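Benzoylformate Decarboxylase (Polynucleobacter necessarius, PDB 4K9Q) binds thiamine diphosphate together with a magnesium ion and probably catalyses the decarboxylation of benzoylformate to benzaldehyde and carbon dioxide. Local coordinates at residues Val453-Lys463 and Gly476-Ile484; Gly398-Ala406 and Ser431-Ile439. All coordinates share one frame; numbering follows the deposited sequence.

Contact 1 (Val453-Lys463 and Gly476-Ile484); sequences VFQNEEYGILK and GLDLPGLDI. With MG (magnesium ion), chain C; TPP (thiamine diphosphate), chain D.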
loop_
_atom_site.group_PDB
_atom_site.type_symbol
_atom_site.label_atom_id
_atom_site.label_comp_id
_atom_site.label_asym_id
_atom_site.label_seq_id
_atom_site.Cartn_x
_atom_site.Cartn_y
_atom_site.Cartn_z
ATOM N N VAL A 453 31.159 26.535 -2.447
ATOM C CA VAL A 453 31.349 25.209 -1.866
ATOM C C VAL A 453 32.381 25.238 -0.744
ATOM O O VAL A 453 33.548 25.572 -0.962
ATOM C CB VAL A 453 31.792 24.177 -2.927
ATOM C CG1 VAL A 453 31.892 22.777 -2.301
ATOM C CG2 VAL A 453 30.847 24.171 -4.107
ATOM N N PHE A 454 31.934 24.884 0.452
ATOM C CA PHE A 454 32.791 24.828 1.627
ATOM C C PHE A 454 33.495 23.481 1.692
ATOM O O PHE A 454 32.910 22.475 2.097
ATOM C CB PHE A 454 31.955 25.089 2.890
ATOM C CG PHE A 454 31.451 26.506 2.988
ATOM C CD1 PHE A 454 30.468 26.972 2.128
ATOM C CD2 PHE A 454 31.964 27.368 3.941
ATOM C CE1 PHE A 454 30.012 28.286 2.210
ATOM C CE2 PHE A 454 31.507 28.678 4.042
ATOM C CZ PHE A 454 30.532 29.138 3.172
ATOM N N GLN A 455 34.755 23.451 1.275
ATOM C CA GLN A 455 35.448 22.177 1.131
ATOM C C GLN A 455 36.292 21.793 2.351
ATOM O O GLN A 455 37.426 22.241 2.497
ATOM C CB GLN A 455 36.288 22.154 -0.152
ATOM C CG GLN A 455 36.930 20.803 -0.396
ATOM C CD GLN A 455 37.669 20.729 -1.706
ATOM O OE1 GLN A 455 38.587 21.509 -1.965
ATOM N NE2 GLN A 455 37.291 19.775 -2.534
ATOM N N ASN A 456 35.730 20.953 3.226
ATOM C CA ASN A 456 36.486 20.401 4.355
ATOM C C ASN A 456 36.898 18.940 4.150
ATOM O O ASN A 456 37.455 18.309 5.051
ATOM C CB ASN A 456 35.745 20.596 5.699
ATOM C CG ASN A 456 34.342 20.009 5.687
ATOM O OD1 ASN A 456 33.980 19.297 4.763
ATOM N ND2 ASN A 456 33.552 20.309 6.715
ATOM N N GLU A 457 36.649 18.427 2.945
ATOM C CA GLU A 457 36.998 17.057 2.567
ATOM C C GLU A 457 36.430 16.001 3.505
ATOM O O GLU A 457 37.062 14.973 3.745
ATOM C CB GLU A 457 38.520 16.904 2.423
ATOM C CG GLU A 457 39.079 17.919 1.449
ATOM C CD GLU A 457 40.498 17.614 1.014
ATOM O OE1 GLU A 457 41.369 17.474 1.892
ATOM O OE2 GLU A 457 40.732 17.516 -0.209
ATOM N N GLU A 458 35.230 16.251 4.018
ATOM C CA GLU A 458 34.593 15.317 4.943
ATOM C C GLU A 458 33.091 15.544 5.013
ATOM O O GLU A 458 32.599 16.592 4.626
ATOM C CB GLU A 458 35.193 15.485 6.348
ATOM C CG GLU A 458 34.865 16.841 6.994
ATOM C CD GLU A 458 35.736 17.185 8.206
ATOM O OE1 GLU A 458 36.490 16.311 8.688
ATOM O OE2 GLU A 458 35.662 18.353 8.660
ATOM N N TYR A 459 32.361 14.551 5.502
ATOM C CA TYR A 459 30.984 14.762 5.899
ATOM C C TYR A 459 31.032 15.301 7.335
ATOM O O TYR A 459 30.867 14.558 8.303
ATOM C CB TYR A 459 30.219 13.436 5.855
ATOM C CG TYR A 459 29.887 12.863 4.473
ATOM C CD1 TYR A 459 29.339 13.651 3.451
ATOM C CD2 TYR A 459 30.068 11.505 4.218
ATOM C CE1 TYR A 459 29.007 13.093 2.212
ATOM C CE2 TYR A 459 29.739 10.948 2.993
ATOM C CZ TYR A 459 29.206 11.744 1.992
ATOM O OH TYR A 459 28.884 11.166 0.778
ATOM N N GLY A 460 31.309 16.596 7.463
ATOM C CA GLY A 460 31.630 17.197 8.750
ATOM C C GLY A 460 30.595 16.976 9.832
ATOM O O GLY A 460 30.931 16.600 10.964
ATOM N N ILE A 461 29.336 17.214 9.501
ATOM C CA ILE A 461 28.313 17.140 10.527
ATOM C C ILE A 461 28.148 15.711 11.038
ATOM O O ILE A 461 27.745 15.510 12.181
ATOM C CB ILE A 461 26.974 17.736 10.074
ATOM C CG1 ILE A 461 26.084 17.984 11.304
ATOM C CG2 ILE A 461 26.296 16.820 9.088
ATOM C CD1 ILE A 461 24.829 18.768 11.032
ATOM N N LEU A 462 28.474 14.716 10.215
ATOM C CA LEU A 462 28.420 13.334 10.711
ATOM C C LEU A 462 29.502 13.055 11.759
ATOM O O LEU A 462 29.320 12.211 12.639
ATOM C CB LEU A 462 28.505 12.316 9.575
ATOM C CG LEU A 462 27.381 12.367 8.536
ATOM C CD1 LEU A 462 27.508 11.229 7.537
ATOM C CD2 LEU A 462 26.009 12.363 9.206
ATOM N N LYS A 463 30.625 13.758 11.676
ATOM C CA LYS A 463 31.653 13.626 12.712
ATOM C C LYS A 463 31.209 14.349 13.983
ATOM O O LYS A 463 31.535 13.925 15.089
ATOM C CB LYS A 463 33.009 14.155 12.223
ATOM C CG LYS A 463 33.623 13.325 11.094
ATOM C CD LYS A 463 35.024 13.801 10.748
ATOM C CE LYS A 463 35.592 13.008 9.581
ATOM N NZ LYS A 463 36.975 13.461 9.232
ATOM N N GLY A 476 33.514 5.806 6.027
ATOM C CA GLY A 476 32.899 6.626 4.994
ATOM C C GLY A 476 32.633 8.091 5.315
ATOM O O GLY A 476 31.795 8.721 4.663
ATOM N N LEU A 477 33.357 8.654 6.282
ATOM C CA LEU A 477 33.109 10.037 6.668
ATOM C C LEU A 477 34.073 11.025 6.016
ATOM O O LEU A 477 33.829 12.238 6.027
ATOM C CB LEU A 477 33.112 10.188 8.192
ATOM C CG LEU A 477 32.090 9.341 8.968
ATOM C CD1 LEU A 477 32.094 9.717 10.444
ATOM C CD2 LEU A 477 30.695 9.494 8.370
ATOM N N ASP A 478 35.155 10.510 5.440
ATOM C CA ASP A 478 36.145 11.363 4.769
ATOM C C ASP A 478 35.965 11.379 3.258
ATOM O O ASP A 478 35.605 10.365 2.657
ATOM C CB ASP A 478 37.562 10.929 5.131
ATOM C CG ASP A 478 37.889 11.209 6.581
ATOM O OD1 ASP A 478 37.707 12.369 7.010
ATOM O OD2 ASP A 478 38.304 10.273 7.291
ATOM N N LEU A 479 36.219 12.538 2.651
ATOM C CA LEU A 479 36.022 12.731 1.219
ATOM C C LEU A 479 37.271 13.267 0.509
ATOM O O LEU A 479 37.238 14.341 -0.089
ATOM C CB LEU A 479 34.877 13.710 0.979
ATOM C CG LEU A 479 33.512 13.319 1.525
ATOM C CD1 LEU A 479 32.507 14.465 1.343
ATOM C CD2 LEU A 479 33.022 12.021 0.872
ATOM N N PRO A 480 38.372 12.504 0.546
ATOM C CA PRO A 480 39.555 12.934 -0.202
ATOM C C PRO A 480 39.372 12.800 -1.709
ATOM O O PRO A 480 38.494 12.068 -2.193
ATOM C CB PRO A 480 40.626 11.945 0.266
ATOM C CG PRO A 480 39.845 10.705 0.552
ATOM C CD PRO A 480 38.593 11.214 1.217
ATOM N N GLY A 481 40.206 13.514 -2.451
ATOM C CA GLY A 481 40.277 13.329 -3.885
ATOM C C GLY A 481 39.095 13.772 -4.730
ATOM O O GLY A 481 38.859 13.190 -5.779
ATOM N N LEU A 482 38.347 14.782 -4.296
ATOM C CA LEU A 482 37.325 15.371 -5.169
ATOM C C LEU A 482 37.848 16.668 -5.752
ATOM O O LEU A 482 38.342 17.528 -5.016
ATOM C CB LEU A 482 36.034 15.662 -4.413
ATOM C CG LEU A 482 35.302 14.455 -3.849
ATOM C CD1 LEU A 482 34.207 14.916 -2.905
ATOM C CD2 LEU A 482 34.745 13.610 -4.989
ATOM N N ASP A 483 37.751 16.807 -7.073
ATOM C CA ASP A 483 38.129 18.064 -7.725
ATOM C C ASP A 483 36.836 18.759 -8.106
ATOM O O ASP A 483 36.244 18.499 -9.161
ATOM C CB ASP A 483 38.994 17.823 -8.965
ATOM C CG ASP A 483 39.503 19.127 -9.598
ATOM O OD1 ASP A 483 38.918 20.201 -9.337
ATOM O OD2 ASP A 483 40.488 19.080 -10.366
ATOM N N ILE A 484 36.380 19.630 -7.220
ATOM C CA ILE A 484 35.090 20.262 -7.405
ATOM C C ILE A 484 35.137 21.339 -8.488
ATOM O O ILE A 484 34.136 21.591 -9.146
ATOM C CB ILE A 484 34.561 20.782 -6.058
ATOM C CG1 ILE A 484 34.427 19.586 -5.098
ATOM C CG2 ILE A 484 33.224 21.495 -6.235
ATOM C CD1 ILE A 484 33.873 19.932 -3.732
HETATM MG MG MG C . 32.016 18.714 3.999
HETATM N "N1'" TPP D . 21.996 10.966 2.162
HETATM C "C2'" TPP D . 20.941 11.835 1.929
HETATM C CM2 TPP D . 20.181 11.778 0.638
HETATM N "N3'" TPP D . 20.558 12.756 2.886
HETATM C "C4'" TPP D . 21.232 12.821 4.081
HETATM N "N4'" TPP D . 20.848 13.700 5.004
HETATM C "C5'" TPP D . 22.318 11.976 4.310
HETATM C "C6'" TPP D . 22.695 11.030 3.357
HETATM C "C7'" TPP D . 23.057 12.045 5.622
HETATM N N3 TPP D . 23.894 13.215 5.847
HETATM C C2 TPP D . 23.537 14.300 6.632
HETATM S S1 TPP D . 24.670 15.440 6.735
HETATM C C5 TPP D . 25.667 14.590 5.789
HETATM C C4 TPP D . 25.153 13.370 5.359
HETATM C CM4 TPP D . 25.861 12.379 4.470
HETATM C C6 TPP D . 27.017 15.196 5.529
HETATM C C7 TPP D . 27.002 16.527 4.796
HETATM O O7 TPP D . 28.346 16.761 4.443
HETATM P PA TPP D . 28.801 18.121 3.716
HETATM O O1A TPP D . 27.786 18.474 2.667
HETATM O O2A TPP D . 30.165 17.960 3.124
HETATM O O3A TPP D . 28.661 19.243 4.859
HETATM P PB TPP D . 29.582 19.468 6.157
HETATM O O1B TPP D . 28.886 18.786 7.290
HETATM O O2B TPP D . 29.635 20.964 6.372
HETATM O O3B TPP D . 30.940 18.871 5.968
HETATM O O HOH W 1 31.422 20.979 3.820
HETATM O O HOH W 2 38.374 21.236 -5.499
HETATM O O HOH W 3 38.441 16.153 -1.746
HETATM O O HOH W 4 42.230 15.136 -1.323
HETATM O O HOH W 5 40.290 17.600 -2.737
#

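Contact 2 (Gly398-Ala406 and Ser431-Ile439); sequences GGLGWDLPA and SFQYSVQGI. With TPP (thiamine diphosphate), chain D.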
loop_
_atom_site.group_PDB
_atom_site.type_symbol
_atom_site.label_atom_id
_atom_site.label_comp_id
_atom_site.label_asym_id
_atom_site.label_seq_id
_atom_site.Cartn_x
_atom_site.Cartn_y
_atom_site.Cartn_z
ATOM N N GLY A 398 15.756 17.537 5.341
ATOM C CA GLY A 398 17.115 17.076 5.592
ATOM C C GLY A 398 17.705 16.159 4.525
ATOM O O GLY A 398 18.824 15.664 4.688
ATOM N N GLY A 399 16.969 15.926 3.438
ATOM C CA GLY A 399 17.443 15.081 2.353
ATOM C C GLY A 399 18.416 15.774 1.410
ATOM O O GLY A 399 18.029 16.605 0.588
ATOM N N LEU A 400 19.694 15.427 1.523
ATOM C CA LEU A 400 20.713 16.043 0.690
ATOM C C LEU A 400 20.463 15.778 -0.792
ATOM O O LEU A 400 19.912 14.738 -1.169
ATOM C CB LEU A 400 22.102 15.542 1.097
ATOM C CG LEU A 400 22.496 15.800 2.547
ATOM C CD1 LEU A 400 23.921 15.281 2.799
ATOM C CD2 LEU A 400 22.400 17.291 2.849
ATOM N N GLY A 401 20.857 16.734 -1.628
ATOM C CA GLY A 401 20.627 16.651 -3.061
ATOM C C GLY A 401 19.473 17.535 -3.517
ATOM O O GLY A 401 19.153 17.585 -4.699
ATOM N N TRP A 402 18.843 18.236 -2.580
ATOM C CA TRP A 402 17.704 19.069 -2.948
ATOM C C TRP A 402 18.126 20.490 -3.319
ATOM O O TRP A 402 17.642 21.048 -4.303
ATOM C CB TRP A 402 16.670 19.112 -1.819
ATOM C CG TRP A 402 15.435 19.874 -2.198
ATOM C CD1 TRP A 402 14.370 19.405 -2.920
ATOM C CD2 TRP A 402 15.142 21.239 -1.889
ATOM N NE1 TRP A 402 13.432 20.397 -3.069
ATOM C CE2 TRP A 402 13.881 21.533 -2.446
ATOM C CE3 TRP A 402 15.827 22.247 -1.197
ATOM C CZ2 TRP A 402 13.286 22.795 -2.337
ATOM C CZ3 TRP A 402 15.227 23.503 -1.081
ATOM C CH2 TRP A 402 13.971 23.760 -1.650
ATOM N N ASP A 403 19.025 21.071 -2.533
ATOM C CA ASP A 403 19.264 22.515 -2.618
ATOM C C ASP A 403 19.995 22.970 -3.873
ATOM O O ASP A 403 19.697 24.035 -4.423
ATOM C CB ASP A 403 19.958 23.034 -1.354
ATOM C CG ASP A 403 19.010 23.077 -0.158
ATOM O OD1 ASP A 403 18.356 24.126 0.024
ATOM O OD2 ASP A 403 18.897 22.060 0.570
ATOM N N LEU A 404 20.953 22.172 -4.336
ATOM C CA LEU A 404 21.686 22.537 -5.535
ATOM C C LEU A 404 20.746 22.730 -6.736
ATOM O O LEU A 404 20.728 23.800 -7.338
ATOM C CB LEU A 404 22.819 21.546 -5.822
ATOM C CG LEU A 404 23.757 21.931 -6.971
ATOM C CD1 LEU A 404 25.059 21.167 -6.840
ATOM C CD2 LEU A 404 23.105 21.671 -8.328
ATOM N N PRO A 405 19.945 21.707 -7.074
ATOM C CA PRO A 405 18.960 21.943 -8.138
ATOM C C PRO A 405 17.832 22.914 -7.743
ATOM O O PRO A 405 17.348 23.663 -8.601
ATOM C CB PRO A 405 18.432 20.536 -8.465
ATOM C CG PRO A 405 18.778 19.695 -7.261
ATOM C CD PRO A 405 20.032 20.285 -6.683
ATOM N N ALA A 406 17.427 22.945 -6.479
ATOM C CA ALA A 406 16.348 23.868 -6.110
ATOM C C ALA A 406 16.757 25.323 -6.367
ATOM O O ALA A 406 15.923 26.152 -6.764
ATOM C CB ALA A 406 15.912 23.672 -4.658
ATOM N N SER A 431 27.488 17.366 0.289
ATOM C CA SER A 431 26.144 17.684 -0.193
ATOM C C SER A 431 26.130 17.968 -1.690
ATOM O O SER A 431 25.219 17.551 -2.390
ATOM C CB SER A 431 25.577 18.901 0.547
ATOM O OG SER A 431 25.267 18.589 1.897
ATOM N N PHE A 432 27.144 18.687 -2.163
ATOM C CA PHE A 432 27.281 19.077 -3.572
ATOM C C PHE A 432 27.183 17.881 -4.525
ATOM O O PHE A 432 26.680 18.013 -5.640
ATOM C CB PHE A 432 28.637 19.772 -3.749
ATOM C CG PHE A 432 28.774 20.586 -5.016
ATOM C CD1 PHE A 432 28.168 21.832 -5.132
ATOM C CD2 PHE A 432 29.573 20.136 -6.055
ATOM C CE1 PHE A 432 28.334 22.593 -6.283
ATOM C CE2 PHE A 432 29.748 20.897 -7.204
ATOM C CZ PHE A 432 29.123 22.119 -7.315
ATOM N N GLN A 433 27.654 16.715 -4.080
ATOM C CA GLN A 433 27.721 15.529 -4.944
ATOM C C GLN A 433 26.384 14.878 -5.274
ATOM O O GLN A 433 26.247 14.257 -6.323
ATOM C CB GLN A 433 28.611 14.455 -4.308
ATOM C CG GLN A 433 29.965 14.959 -3.835
ATOM C CD GLN A 433 30.745 15.605 -4.955
ATOM O OE1 GLN A 433 30.811 15.068 -6.066
ATOM N NE2 GLN A 433 31.314 16.782 -4.687
ATOM N N TYR A 434 25.406 14.981 -4.385
ATOM C CA TYR A 434 24.196 14.167 -4.558
ATOM C C TYR A 434 23.462 14.463 -5.855
ATOM O O TYR A 434 23.035 13.545 -6.553
ATOM C CB TYR A 434 23.241 14.298 -3.359
ATOM C CG TYR A 434 23.789 13.637 -2.106
ATOM C CD1 TYR A 434 24.715 14.293 -1.301
ATOM C CD2 TYR A 434 23.371 12.363 -1.728
ATOM C CE1 TYR A 434 25.217 13.690 -0.164
ATOM C CE2 TYR A 434 23.869 11.754 -0.587
ATOM C CZ TYR A 434 24.795 12.425 0.187
ATOM O OH TYR A 434 25.316 11.857 1.321
ATOM N N SER A 435 23.344 15.748 -6.185
ATOM C CA SER A 435 22.620 16.169 -7.376
ATOM C C SER A 435 23.467 17.132 -8.192
ATOM O O SER A 435 22.973 18.118 -8.721
ATOM C CB SER A 435 21.294 16.827 -6.996
ATOM O OG SER A 435 20.443 15.891 -6.357
ATOM N N VAL A 436 24.756 16.818 -8.277
ATOM C CA VAL A 436 25.724 17.654 -8.967
ATOM C C VAL A 436 25.284 17.971 -10.409
ATOM O O VAL A 436 25.591 19.044 -10.943
ATOM C CB VAL A 436 27.135 16.996 -8.921
ATOM C CG1 VAL A 436 27.188 15.730 -9.761
ATOM C CG2 VAL A 436 28.200 17.976 -9.330
ATOM N N GLN A 437 24.524 17.058 -11.020
ATOM C CA GLN A 437 24.105 17.232 -12.413
ATOM C C GLN A 437 23.230 18.473 -12.612
ATOM O O GLN A 437 23.115 18.983 -13.733
ATOM C CB GLN A 437 23.358 15.994 -12.935
ATOM C CG GLN A 437 24.124 14.691 -12.755
ATOM C CD GLN A 437 23.705 13.959 -11.502
ATOM O OE1 GLN A 437 23.376 14.587 -10.502
ATOM N NE2 GLN A 437 23.710 12.628 -11.548
ATOM N N GLY A 438 22.609 18.944 -11.531
ATOM C CA GLY A 438 21.757 20.124 -11.587
ATOM C C GLY A 438 22.469 21.339 -12.168
ATOM O O GLY A 438 21.836 22.211 -12.759
ATOM N N ILE A 439 23.784 21.406 -11.982
ATOM C CA ILE A 439 24.571 22.522 -12.511
ATOM C C ILE A 439 24.329 22.716 -14.008
ATOM O O ILE A 439 24.223 23.846 -14.500
ATOM C CB ILE A 439 26.079 22.309 -12.260
ATOM C CG1 ILE A 439 26.355 22.239 -10.754
ATOM C CG2 ILE A 439 26.896 23.430 -12.891
ATOM C CD1 ILE A 439 27.791 21.855 -10.427
HETATM N "N1'" TPP D . 21.996 10.966 2.162
HETATM C "C2'" TPP D . 20.941 11.835 1.929
HETATM C CM2 TPP D . 20.181 11.778 0.638
HETATM N "N3'" TPP D . 20.558 12.756 2.886
HETATM C "C4'" TPP D . 21.232 12.821 4.081
HETATM N "N4'" TPP D . 20.848 13.700 5.004
HETATM C "C5'" TPP D . 22.318 11.976 4.310
HETATM C "C6'" TPP D . 22.695 11.030 3.357
HETATM C "C7'" TPP D . 23.057 12.045 5.622
HETATM N N3 TPP D . 23.894 13.215 5.847
HETATM C C2 TPP D . 23.537 14.300 6.632
HETATM S S1 TPP D . 24.670 15.440 6.735
HETATM C C5 TPP D . 25.667 14.590 5.789
HETATM C C4 TPP D . 25.153 13.370 5.359
HETATM C CM4 TPP D . 25.861 12.379 4.470
HETATM C C6 TPP D . 27.017 15.196 5.529
HETATM C C7 TPP D . 27.002 16.527 4.796
HETATM O O7 TPP D . 28.346 16.761 4.443
HETATM P PA TPP D . 28.801 18.121 3.716
HETATM O O1A TPP D . 27.786 18.474 2.667
HETATM O O2A TPP D . 30.165 17.960 3.124
HETATM O O3A TPP D . 28.661 19.243 4.859
HETATM P PB TPP D . 29.582 19.468 6.157
HETATM O O1B TPP D . 28.886 18.786 7.290
HETATM O O2B TPP D . 29.635 20.964 6.372
HETATM O O3B TPP D . 30.940 18.871 5.968
#

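Contact 1 (Val453-Lys463 and Gly476-Ile484)
K463 and D478 each hold CG anti to their own carbonyl carbon (chi1 -67° and -69°), and the lysine chain runs fully extended beyond it, which carries NZ across the aspartate at about a right angle. There NZ lies 2.6 Å from D478 OD1, on the syn side of that carboxylate. The same NZ is 2.9 Å from E458 OE1, now on the anti side, so one ammonium group joins two acids. OE1 of E458 and OD1 of D478 are 4.5 Å apart, a like-charge approach that the lysine probably makes tolerable, with K526 as a further cation at E458. Beside this network the backbones of E458 and D478 form a single beta bridge: L479 N donates to E457 O (2.8 Å) and Y459 N to L477 O (2.8 Å). The bridge holds the turn that leaves strand 449-455 of the parallel sheet in the C-terminal cofactor-binding domain, where N456 closes the GDG...N thiamine diphosphate-binding motif, whose aspartate is D429. N456 OD1 and E458 O coordinate magnesium together with D429, a water, and diphosphate oxygens O2A and O3B. At the start of helix 460-468, G460 N and I461 N donate to O3B and O1B. Just before them, at the N-cap position, Y459 holds its ring between the cofactor methyl CM4, over the centre of one face, and L479 CD1, over the opposite face toward the rim, 4.1 Å from the centroid. Its hydroxyl is hydrogen-bonded to N23 of the second subunit. L477 CD2 meets L462 CD1 at 3.7 Å, the two leucines crossing at about a right angle, while V453 CG1 and I484 CD1 reach each other tip to tip at 3.8 Å. Nearer the surface, a water accepts from G481 N and donates to E457 OE2.

Contact 2 (Gly398-Ala406 and Ser431-Ile439)
L400 sets its CB over one face of the Y434 ring, 3.9 Å from the centroid and offset toward the rim, and its CD1 against Y434 CE1 at 3.6 Å. The pair belongs to the cofactor pocket between the turn before helix 403-417 and helix 429-434 of the GDG motif. With CG anti to the carbonyl carbon (chi1 -59°), L400 reaches between the two cofactor rings: CG is 3.6 Å from C4' of the aminopyrimidine, and CD1 is 3.4 Å from C4 of the thiazolium, consistent with the hydrophobic residue that supports the V-shaped cofactor in this family. Its other methyl, CD2, faces S431 OG, which donates to diphosphate oxygen O1A at 2.6 Å. The hydroxyl of Y434 is hydrogen-bonded to N23 of the second subunit. Putting an alanine in place of Y434 would probably leave L400 CB without its ring face, open a gap beside the aminopyrimidine and deprive OD1 of N23 in the second subunit of this hydroxyl. Farther along, L404 crosses F432 obliquely and lays CD1 over that ring, 4.0 Å from the centroid, while CD2 turns to the backbone of S435 and I439. G401 must be glycine between these parts, since a CB would clash with OG of S435, whose hydroxyl donates to G401 O at 2.7 Å, on a lone pair in the carbonyl plane.

Both contacts lie in the C-terminal domain and touch the same thiamine diphosphate with different emphasis: contact 1 grips magnesium and the terminal phosphate and also lines the thiazolium, while contact 2 meets both rings and one oxygen of the inner phosphate. Contact 2 is entirely buried and mostly apolar; contact 1 is buried around the diphosphate yet runs out to the surface, where charged pairs and waters take over. Helix 429-434 of contact 2 joins them: its F432 packs on V453 and I484 of contact 1, and its Y434 hydroxyl lies beside that of Y459, both tyrosines meeting N23 of the second subunit. The chain passes from helix 438-445, part of which lies in contact 2, to strand 449-455, which ends in contact 1.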